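Local coordinates for protein aspartate aminotransferase (Giardia lamblia, PDB 3MEB) that probably catalyses the reversible, pyridoxal-phosphate-dependent transfer of the amino group of L-aspartate to 2-oxoglutarate, giving oxaloacetate and L-glutamate, at residues F207-H212 with F257-F262. Residues are numbered along the deposited sequence; the frame is centred on the assembly and turned at random.
Sequences FHACAH and FAVRMF
The end of strand 204-208 and the loop after it pass the first turns of helix 257-264 most closely at A209 and A258, whose CA atoms are 6.4 Å apart. No direct hydrogen bond joins the backbones; instead one water donates to A209 O, 2.8 Å away, and accepts from A258 N at 3.0 Å. It thus serves both a carbonyl just past the strand and an amide at the start of the helix. Small methyl side chains suit this place: A258 CB lies 4.3 Å from A209 O, while A209 CB meets V259 CG2 at 4.1 Å. Farther along, the side chains of F207 and F262 cross at about a right angle. F207 CE2 lies 4.1 Å from F262 CE2, at the edge of the F262 ring and near its plane, a light touch between two large apolar rings, suited to the buried layer between helix and sheet. W224 of helix 221-234 meets F207 edge-to-face and also touches A258. With V259 on F240 and F262 on A238 of neighbouring strand 237-242, helix 257-264 packs on the central mixed, mostly parallel sheet of the large domain of a fold-type I aminotransferase; strand 204-208 leads toward N213 of the pyridoxal phosphate pocket.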
loop_
_atom_site.group_PDB
_atom_site.type_symbol
_atom_site.label_atom_id
_atom_site.label_comp_id
_atom_site.label_asym_id
_atom_site.label_seq_id
_atom_site.Cartn_x
_atom_site.Cartn_y
_atom_site.Cartn_z
ATOM N N PHE A 207 12.685 13.101 -13.326
ATOM C CA PHE A 207 13.228 12.559 -14.564
ATOM C C PHE A 207 12.748 11.153 -14.688
ATOM O O PHE A 207 12.666 10.432 -13.691
ATOM C CB PHE A 207 14.761 12.460 -14.526
ATOM C CG PHE A 207 15.465 13.768 -14.593
ATOM C CD1 PHE A 207 15.344 14.585 -15.715
ATOM C CD2 PHE A 207 16.257 14.191 -13.539
ATOM C CE1 PHE A 207 16.007 15.841 -15.756
ATOM C CE2 PHE A 207 16.926 15.395 -13.578
ATOM C CZ PHE A 207 16.801 16.227 -14.685
ATOM N N HIS A 208 12.423 10.746 -15.887
ATOM C CA HIS A 208 12.275 9.315 -16.181
ATOM C C HIS A 208 13.658 8.747 -16.489
ATOM O O HIS A 208 14.404 9.309 -17.292
ATOM C CB HIS A 208 11.353 9.120 -17.377
ATOM C CG HIS A 208 9.979 9.667 -17.183
ATOM N ND1 HIS A 208 8.846 8.964 -17.518
ATOM C CD2 HIS A 208 9.552 10.889 -16.766
ATOM C CE1 HIS A 208 7.779 9.708 -17.280
ATOM N NE2 HIS A 208 8.178 10.892 -16.839
ATOM N N ALA A 209 14.007 7.628 -15.869
ATOM C CA ALA A 209 15.352 7.054 -15.995
ATOM C C ALA A 209 15.642 6.582 -17.425
ATOM O O ALA A 209 16.763 6.750 -17.947
ATOM C CB ALA A 209 15.499 5.881 -15.002
ATOM N N CYS A 210 14.616 6.007 -18.049
ATOM C CA CYS A 210 14.651 5.533 -19.429
ATOM C C CYS A 210 13.224 5.230 -19.843
ATOM O O CYS A 210 12.383 5.130 -18.990
ATOM C CB CYS A 210 15.511 4.270 -19.577
ATOM S SG CYS A 210 15.001 2.755 -18.754
ATOM N N ALA A 211 12.974 5.055 -21.137
ATOM C CA ALA A 211 11.629 4.738 -21.652
ATOM C C ALA A 211 10.591 5.744 -21.136
ATOM O O ALA A 211 9.576 5.369 -20.583
ATOM C CB ALA A 211 11.245 3.258 -21.313
ATOM N N HIS A 212 10.867 7.032 -21.330
ATOM C CA HIS A 212 9.952 8.083 -20.958
ATOM C C HIS A 212 8.520 7.753 -21.417
ATOM O O HIS A 212 8.274 7.328 -22.542
ATOM C CB HIS A 212 10.391 9.402 -21.549
ATOM C CG HIS A 212 9.463 10.541 -21.274
ATOM N ND1 HIS A 212 8.415 10.857 -22.111
ATOM C CD2 HIS A 212 9.439 11.448 -20.268
ATOM C CE1 HIS A 212 7.799 11.931 -21.641
ATOM N NE2 HIS A 212 8.393 12.300 -20.519
ATOM N N PHE A 257 22.035 3.846 -16.676
ATOM C CA PHE A 257 23.091 4.820 -16.968
ATOM C C PHE A 257 22.964 6.170 -16.256
ATOM O O PHE A 257 23.903 6.624 -15.582
ATOM C CB PHE A 257 23.179 5.090 -18.472
ATOM C CG PHE A 257 24.198 6.137 -18.826
ATOM C CD1 PHE A 257 23.800 7.435 -19.175
ATOM C CD2 PHE A 257 25.565 5.840 -18.774
ATOM C CE1 PHE A 257 24.732 8.412 -19.491
ATOM C CE2 PHE A 257 26.508 6.809 -19.088
ATOM C CZ PHE A 257 26.079 8.108 -19.451
ATOM N N ALA A 258 21.803 6.804 -16.402
ATOM C CA ALA A 258 21.628 8.200 -16.003
ATOM C C ALA A 258 21.678 8.294 -14.511
ATOM O O ALA A 258 22.200 9.243 -13.977
ATOM C CB ALA A 258 20.275 8.758 -16.556
ATOM N N VAL A 259 21.087 7.305 -13.849
ATOM C CA VAL A 259 21.018 7.257 -12.380
ATOM C C VAL A 259 22.442 7.037 -11.838
ATOM O O VAL A 259 22.888 7.787 -10.951
ATOM C CB VAL A 259 20.120 6.129 -11.863
ATOM C CG1 VAL A 259 20.164 6.067 -10.291
ATOM C CG2 VAL A 259 18.643 6.246 -12.400
ATOM N N ARG A 260 23.146 6.033 -12.375
ATOM C CA ARG A 260 24.507 5.707 -11.895
ATOM C C ARG A 260 25.513 6.851 -12.140
ATOM O O ARG A 260 26.296 7.198 -11.230
ATOM C CB ARG A 260 24.992 4.367 -12.463
ATOM C CG ARG A 260 24.142 3.194 -11.948
ATOM C CD ARG A 260 24.686 1.861 -12.368
ATOM N NE ARG A 260 23.689 0.801 -12.279
ATOM C CZ ARG A 260 23.949 -0.490 -12.509
ATOM N NH1 ARG A 260 25.161 -0.887 -12.819
ATOM N NH2 ARG A 260 23.002 -1.391 -12.447
ATOM N N MET A 261 25.459 7.445 -13.335
ATOM C CA MET A 261 26.300 8.598 -13.669
ATOM C C MET A 261 26.065 9.790 -12.755
ATOM O O MET A 261 27.008 10.421 -12.299
ATOM C CB MET A 261 26.080 9.042 -15.115
ATOM C CG MET A 261 26.963 10.223 -15.485
ATOM S SD MET A 261 26.906 10.683 -17.202
ATOM C CE MET A 261 25.167 11.101 -17.370
ATOM N N PHE A 262 24.809 10.108 -12.492
ATOM C CA PHE A 262 24.478 11.222 -11.609
ATOM C C PHE A 262 25.016 10.963 -10.201
ATOM O O PHE A 262 25.612 11.851 -9.602
ATOM C CB PHE A 262 22.966 11.468 -11.579
ATOM C CG PHE A 262 22.463 12.413 -12.645
ATOM C CD1 PHE A 262 23.079 12.537 -13.875
ATOM C CD2 PHE A 262 21.294 13.141 -12.427
ATOM C CE1 PHE A 262 22.575 13.434 -14.839
ATOM C CE2 PHE A 262 20.799 14.022 -13.389
ATOM C CZ PHE A 262 21.454 14.168 -14.603
HETATM O O HOH W 1 19.169 5.623 -17.013
#